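PDB 5IZ5: cytosolic phospholipase A2 delta from Homo sapiens, which hydrolyses glycerophospholipids at the sn-2 position in a calcium-dependent manner, with a preference for linoleic acid there. Local coordinates for residues C25-R39 / E135-T147. The protein carries 3 engineered substitutions. Numbering follows the deposited sequence.
Sequences CWQLTVRVLEARNLR and EEELDVEFLMEET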
loop_
_atom_site.group_PDB
_atom_site.type_symbol
_atom_site.label_atom_id
_atom_site.label_comp_id
_atom_site.label_asym_id
_atom_site.label_seq_id
_atom_site.Cartn_x
_atom_site.Cartn_y
_atom_site.Cartn_z
ATOM N N CYS B 25 -6.833 30.899 -8.547
ATOM C CA CYS B 25 -5.766 31.063 -7.549
ATOM C C CYS B 25 -5.684 32.484 -6.985
ATOM O O CYS B 25 -6.089 33.440 -7.633
ATOM C CB CYS B 25 -4.405 30.674 -8.150
ATOM S SG CYS B 25 -4.302 28.935 -8.667
ATOM N N TRP B 26 -5.158 32.604 -5.770
ATOM C CA TRP B 26 -4.881 33.896 -5.147
ATOM C C TRP B 26 -3.377 34.112 -5.084
ATOM O O TRP B 26 -2.606 33.159 -5.199
ATOM C CB TRP B 26 -5.446 33.942 -3.729
ATOM C CG TRP B 26 -6.950 33.738 -3.656
ATOM C CD1 TRP B 26 -7.868 34.033 -4.625
ATOM C CD2 TRP B 26 -7.699 33.214 -2.545
ATOM N NE1 TRP B 26 -9.135 33.715 -4.195
ATOM C CE2 TRP B 26 -9.061 33.212 -2.922
ATOM C CE3 TRP B 26 -7.351 32.741 -1.271
ATOM C CZ2 TRP B 26 -10.078 32.756 -2.069
ATOM C CZ3 TRP B 26 -8.364 32.287 -0.421
ATOM C CH2 TRP B 26 -9.709 32.299 -0.827
ATOM N N GLN B 27 -2.958 35.362 -4.903
ATOM C CA GLN B 27 -1.552 35.652 -4.634
ATOM C C GLN B 27 -1.328 35.896 -3.142
ATOM O O GLN B 27 -2.001 36.737 -2.555
ATOM C CB GLN B 27 -1.080 36.869 -5.426
ATOM C CG GLN B 27 0.343 37.275 -5.051
ATOM C CD GLN B 27 0.730 38.641 -5.562
ATOM O OE1 GLN B 27 0.999 39.550 -4.776
ATOM N NE2 GLN B 27 0.757 38.798 -6.879
ATOM N N LEU B 28 -0.382 35.172 -2.541
ATOM C CA LEU B 28 -0.002 35.390 -1.137
ATOM C C LEU B 28 1.348 36.101 -1.036
ATOM O O LEU B 28 2.343 35.630 -1.586
ATOM C CB LEU B 28 0.067 34.062 -0.366
ATOM C CG LEU B 28 0.411 34.157 1.132
ATOM C CD1 LEU B 28 -0.670 34.914 1.893
ATOM C CD2 LEU B 28 0.625 32.777 1.747
ATOM N N THR B 29 1.382 37.223 -0.322
ATOM C CA THR B 29 2.657 37.865 0.023
ATOM C C THR B 29 2.985 37.539 1.481
ATOM O O THR B 29 2.186 37.809 2.384
ATOM C CB THR B 29 2.675 39.394 -0.216
ATOM O OG1 THR B 29 2.058 40.077 0.881
ATOM C CG2 THR B 29 1.958 39.759 -1.504
ATOM N N VAL B 30 4.149 36.931 1.697
ATOM C CA VAL B 30 4.616 36.584 3.037
ATOM C C VAL B 30 5.787 37.498 3.361
ATOM O O VAL B 30 6.846 37.395 2.733
ATOM C CB VAL B 30 5.071 35.111 3.115
ATOM C CG1 VAL B 30 5.503 34.746 4.535
ATOM C CG2 VAL B 30 3.956 34.186 2.648
ATOM N N ARG B 31 5.598 38.392 4.329
ATOM C CA ARG B 31 6.659 39.323 4.729
ATOM C C ARG B 31 7.304 38.876 6.037
ATOM O O ARG B 31 6.707 38.998 7.107
ATOM C CB ARG B 31 6.117 40.749 4.862
ATOM C CG ARG B 31 7.198 41.804 5.080
ATOM C CD ARG B 31 6.646 43.224 5.014
ATOM N NE ARG B 31 6.345 43.645 3.643
ATOM C CZ ARG B 31 7.252 44.004 2.734
ATOM N NH1 ARG B 31 8.552 43.992 3.022
ATOM N NH2 ARG B 31 6.860 44.369 1.517
ATOM N N VAL B 32 8.529 38.364 5.932
ATOM C CA VAL B 32 9.304 37.920 7.091
ATOM C C VAL B 32 9.942 39.155 7.720
ATOM O O VAL B 32 10.841 39.758 7.138
ATOM C CB VAL B 32 10.398 36.905 6.679
ATOM C CG1 VAL B 32 11.220 36.452 7.881
ATOM C CG2 VAL B 32 9.770 35.702 5.990
ATOM N N LEU B 33 9.473 39.533 8.905
ATOM C CA LEU B 33 9.917 40.772 9.542
ATOM C C LEU B 33 11.180 40.571 10.378
ATOM O O LEU B 33 12.261 41.036 10.006
ATOM C CB LEU B 33 8.796 41.355 10.412
ATOM C CG LEU B 33 7.527 41.775 9.668
ATOM C CD1 LEU B 33 6.411 42.068 10.658
ATOM C CD2 LEU B 33 7.802 42.983 8.785
ATOM N N GLU B 34 11.037 39.872 11.499
ATOM C CA GLU B 34 12.124 39.724 12.460
ATOM C C GLU B 34 11.869 38.554 13.394
ATOM O O GLU B 34 10.754 38.032 13.458
ATOM C CB GLU B 34 12.273 41.003 13.289
ATOM C CG GLU B 34 11.078 41.313 14.180
ATOM C CD GLU B 34 11.291 42.546 15.034
ATOM O OE1 GLU B 34 11.505 43.635 14.465
ATOM O OE2 GLU B 34 11.234 42.431 16.277
ATOM N N ALA B 35 12.913 38.159 14.118
ATOM C CA ALA B 35 12.803 37.140 15.151
ATOM C C ALA B 35 13.506 37.611 16.421
ATOM O O ALA B 35 14.347 38.512 16.375
ATOM C CB ALA B 35 13.398 35.825 14.668
ATOM N N ARG B 36 13.152 37.001 17.551
ATOM C CA ARG B 36 13.709 37.378 18.850
ATOM C C ARG B 36 14.057 36.161 19.701
ATOM O O ARG B 36 13.396 35.123 19.619
ATOM C CB ARG B 36 12.709 38.241 19.622
ATOM C CG ARG B 36 12.435 39.608 19.017
ATOM C CD ARG B 36 11.313 40.313 19.760
ATOM N NE ARG B 36 10.036 39.611 19.603
ATOM C CZ ARG B 36 9.161 39.816 18.618
ATOM N NH1 ARG B 36 9.394 40.719 17.670
ATOM N NH2 ARG B 36 8.035 39.110 18.583
ATOM N N ASN B 37 15.095 36.314 20.519
ATOM C CA ASN B 37 15.494 35.321 21.519
ATOM C C ASN B 37 15.987 34.004 20.924
ATOM O O ASN B 37 15.748 32.943 21.490
ATOM C CB ASN B 37 14.348 35.052 22.508
ATOM C CG ASN B 37 13.699 36.329 23.011
ATOM O OD1 ASN B 37 14.384 37.273 23.394
ATOM N ND2 ASN B 37 12.372 36.364 23.010
ATOM N N LEU B 38 16.675 34.065 19.789
ATOM C CA LEU B 38 17.226 32.851 19.185
ATOM C C LEU B 38 18.454 32.370 19.963
ATOM O O LEU B 38 19.148 33.156 20.593
ATOM C CB LEU B 38 17.605 33.090 17.725
ATOM C CG LEU B 38 16.498 33.528 16.763
ATOM C CD1 LEU B 38 17.078 33.689 15.367
ATOM C CD2 LEU B 38 15.334 32.546 16.744
ATOM N N ARG B 39 18.706 31.067 19.900
ATOM C CA ARG B 39 19.809 30.418 20.614
ATOM C C ARG B 39 21.177 30.712 19.987
ATOM O O ARG B 39 21.307 30.701 18.768
ATOM C CB ARG B 39 19.571 28.909 20.606
ATOM C CG ARG B 39 18.214 28.497 21.186
ATOM C CD ARG B 39 18.165 28.622 22.700
ATOM N NE ARG B 39 19.107 27.701 23.322
ATOM C CZ ARG B 39 19.475 27.723 24.603
ATOM N NH1 ARG B 39 18.992 28.634 25.445
ATOM N NH2 ARG B 39 20.343 26.823 25.047
ATOM N N GLU B 135 10.666 30.830 24.358
ATOM C CA GLU B 135 10.884 32.258 24.383
ATOM C C GLU B 135 11.174 32.785 22.977
ATOM O O GLU B 135 11.125 33.980 22.760
ATOM C CB GLU B 135 12.030 32.566 25.358
ATOM C CG GLU B 135 11.782 32.027 26.761
ATOM C CD GLU B 135 12.863 32.392 27.761
ATOM O OE1 GLU B 135 14.059 32.344 27.402
ATOM O OE2 GLU B 135 12.515 32.712 28.917
ATOM N N GLU B 136 11.413 31.891 22.019
ATOM C CA GLU B 136 11.788 32.282 20.652
ATOM C C GLU B 136 10.530 32.761 19.900
ATOM O O GLU B 136 9.473 32.147 20.019
ATOM C CB GLU B 136 12.469 31.093 19.929
ATOM C CG GLU B 136 13.059 30.025 20.858
ATOM C CD GLU B 136 14.242 29.258 20.292
ATOM O OE1 GLU B 136 14.644 29.509 19.130
ATOM O OE2 GLU B 136 14.782 28.395 21.036
ATOM N N GLU B 137 10.626 33.873 19.165
ATOM C CA GLU B 137 9.471 34.416 18.425
ATOM C C GLU B 137 9.826 34.866 17.014
ATOM O O GLU B 137 10.911 35.396 16.790
ATOM C CB GLU B 137 8.853 35.599 19.175
ATOM C CG GLU B 137 8.306 35.241 20.547
ATOM C CD GLU B 137 7.587 36.390 21.232
ATOM O OE1 GLU B 137 7.538 37.512 20.677
ATOM O OE2 GLU B 137 7.062 36.167 22.341
ATOM N N LEU B 138 8.891 34.664 16.080
ATOM C CA LEU B 138 9.044 35.079 14.681
ATOM C C LEU B 138 7.849 35.942 14.259
ATOM O O LEU B 138 6.702 35.491 14.322
ATOM C CB LEU B 138 9.115 33.843 13.771
ATOM C CG LEU B 138 9.805 33.903 12.394
ATOM C CD1 LEU B 138 9.114 32.967 11.410
ATOM C CD2 LEU B 138 9.885 35.298 11.792
ATOM N N ASP B 139 8.118 37.172 13.824
ATOM C CA ASP B 139 7.065 38.066 13.323
ATOM C C ASP B 139 6.957 37.999 11.807
ATOM O O ASP B 139 7.942 38.209 11.097
ATOM C CB ASP B 139 7.328 39.515 13.735
ATOM C CG ASP B 139 7.059 39.767 15.202
ATOM O OD1 ASP B 139 6.536 38.864 15.897
ATOM O OD2 ASP B 139 7.378 40.882 15.660
ATOM N N VAL B 140 5.751 37.713 11.326
ATOM C CA VAL B 140 5.474 37.609 9.895
ATOM C C VAL B 140 4.150 38.299 9.595
ATOM O O VAL B 140 3.257 38.329 10.446
ATOM C CB VAL B 140 5.370 36.132 9.453
ATOM C CG1 VAL B 140 5.255 36.021 7.936
ATOM C CG2 VAL B 140 6.570 35.334 9.950
ATOM N N GLU B 141 4.020 38.847 8.390
ATOM C CA GLU B 141 2.718 39.338 7.920
ATOM C C GLU B 141 2.305 38.725 6.593
ATOM O O GLU B 141 3.133 38.520 5.700
ATOM C CB GLU B 141 2.611 40.863 7.902
ATOM C CG GLU B 141 3.896 41.657 7.780
ATOM C CD GLU B 141 3.673 43.151 7.967
ATOM O OE1 GLU B 141 2.578 43.552 8.417
ATOM O OE2 GLU B 141 4.597 43.930 7.659
ATOM N N PHE B 142 1.008 38.438 6.489
ATOM C CA PHE B 142 0.432 37.769 5.332
ATOM C C PHE B 142 -0.608 38.650 4.662
ATOM O O PHE B 142 -1.479 39.203 5.331
ATOM C CB PHE B 142 -0.253 36.470 5.763
ATOM C CG PHE B 142 0.668 35.487 6.415
ATOM C CD1 PHE B 142 1.371 34.573 5.649
ATOM C CD2 PHE B 142 0.828 35.471 7.797
ATOM C CE1 PHE B 142 2.218 33.660 6.254
ATOM C CE2 PHE B 142 1.675 34.565 8.408
ATOM C CZ PHE B 142 2.371 33.656 7.636
ATOM N N LEU B 143 -0.524 38.770 3.340
ATOM C CA LEU B 143 -1.577 39.424 2.575
ATOM C C LEU B 143 -1.967 38.570 1.383
ATOM O O LEU B 143 -1.134 38.239 0.534
ATOM C CB LEU B 143 -1.154 40.812 2.093
ATOM C CG LEU B 143 -2.275 41.574 1.365
ATOM C CD1 LEU B 143 -3.326 42.107 2.335
ATOM C CD2 LEU B 143 -1.710 42.700 0.507
ATOM N N MET B 144 -3.250 38.229 1.334
ATOM C CA MET B 144 -3.806 37.456 0.247
ATOM C C MET B 144 -4.596 38.386 -0.658
ATOM O O MET B 144 -5.476 39.114 -0.193
ATOM C CB MET B 144 -4.717 36.377 0.808
ATOM C CG MET B 144 -5.172 35.361 -0.226
ATOM S SD MET B 144 -3.924 34.098 -0.539
ATOM C CE MET B 144 -4.076 33.063 0.925
ATOM N N GLU B 145 -4.282 38.348 -1.950
ATOM C CA GLU B 145 -4.905 39.218 -2.923
ATOM C C GLU B 145 -5.371 38.457 -4.138
ATOM O O GLU B 145 -4.769 37.451 -4.510
ATOM C CB GLU B 145 -3.909 40.260 -3.389
ATOM C CG GLU B 145 -3.655 41.374 -2.399
ATOM C CD GLU B 145 -2.806 42.489 -2.984
ATOM O OE1 GLU B 145 -1.965 42.213 -3.864
ATOM O OE2 GLU B 145 -2.987 43.651 -2.566
ATOM N N GLU B 146 -6.414 38.990 -4.772
ATOM C CA GLU B 146 -6.993 38.433 -5.981
ATOM C C GLU B 146 -6.041 38.649 -7.148
ATOM O O GLU B 146 -5.235 39.575 -7.135
ATOM C CB GLU B 146 -8.336 39.118 -6.250
ATOM C CG GLU B 146 -9.167 38.542 -7.377
ATOM C CD GLU B 146 -10.599 39.065 -7.383
ATOM O OE1 GLU B 146 -11.319 38.790 -8.361
ATOM O OE2 GLU B 146 -11.014 39.744 -6.417
ATOM N N THR B 147 -6.114 37.766 -8.135
ATOM C CA THR B 147 -5.343 37.886 -9.365
ATOM C C THR B 147 -6.328 37.855 -10.528
ATOM O O THR B 147 -7.481 37.466 -10.359
ATOM C CB THR B 147 -4.333 36.731 -9.525
ATOM O OG1 THR B 147 -5.034 35.509 -9.778
ATOM C CG2 THR B 147 -3.463 36.569 -8.270
HETATM O O HOH W 1 -8.067 35.573 -7.461
HETATM O O HOH W 2 -1.077 39.400 -1.940
#
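The guanidinium of Arg36 takes carboxylate oxygens around its edge: Glu137 OE1 lies in its plane, 2.7 Å from Arg36 NH2, and Asp139 OD2 2.9 Å from Arg36 NH1. A second, tilted bond from Arg36 NH2 to Asp139 OD1 makes the grip on Asp139 end-on, although both oxygens are approached from above the carboxylate plane. Glu34 OE2, from the same strand, also bonds Arg36 NH1 in plane; together the three acids hold the guanidinium's rotation, and its charge probably offsets the repulsion between the nearby Glu34 and Asp139 carboxylates. At the Trp26 ring, Met144 SD sits at the edge, 5.1 Å from the centroid of the six-membered ring, a Met-aromatic contact; bends at chi2 (81°) and chi3 (76°) bring Met144 CG and SD against Trp26 CE3 and CB. The Phe142 ring has Leu28 CD1 at its edge, while Val30 CG1 meets Val140 CG1 at 3.6 Å. Backbone bonds join the antiparallel strands 25-36 and 137-146 through a classic beta bulge, where Leu33 and Glu34 both face Asp139. Strand 25-36 pairs on its other edge with 75-85, and 137-146 with 124-129, whose Thr127 also bonds Asp139 OD1. Leu92 and Leu94 of strand 91-98, in the second sheet of the C2 beta-sandwich, touch Phe142 and Val140.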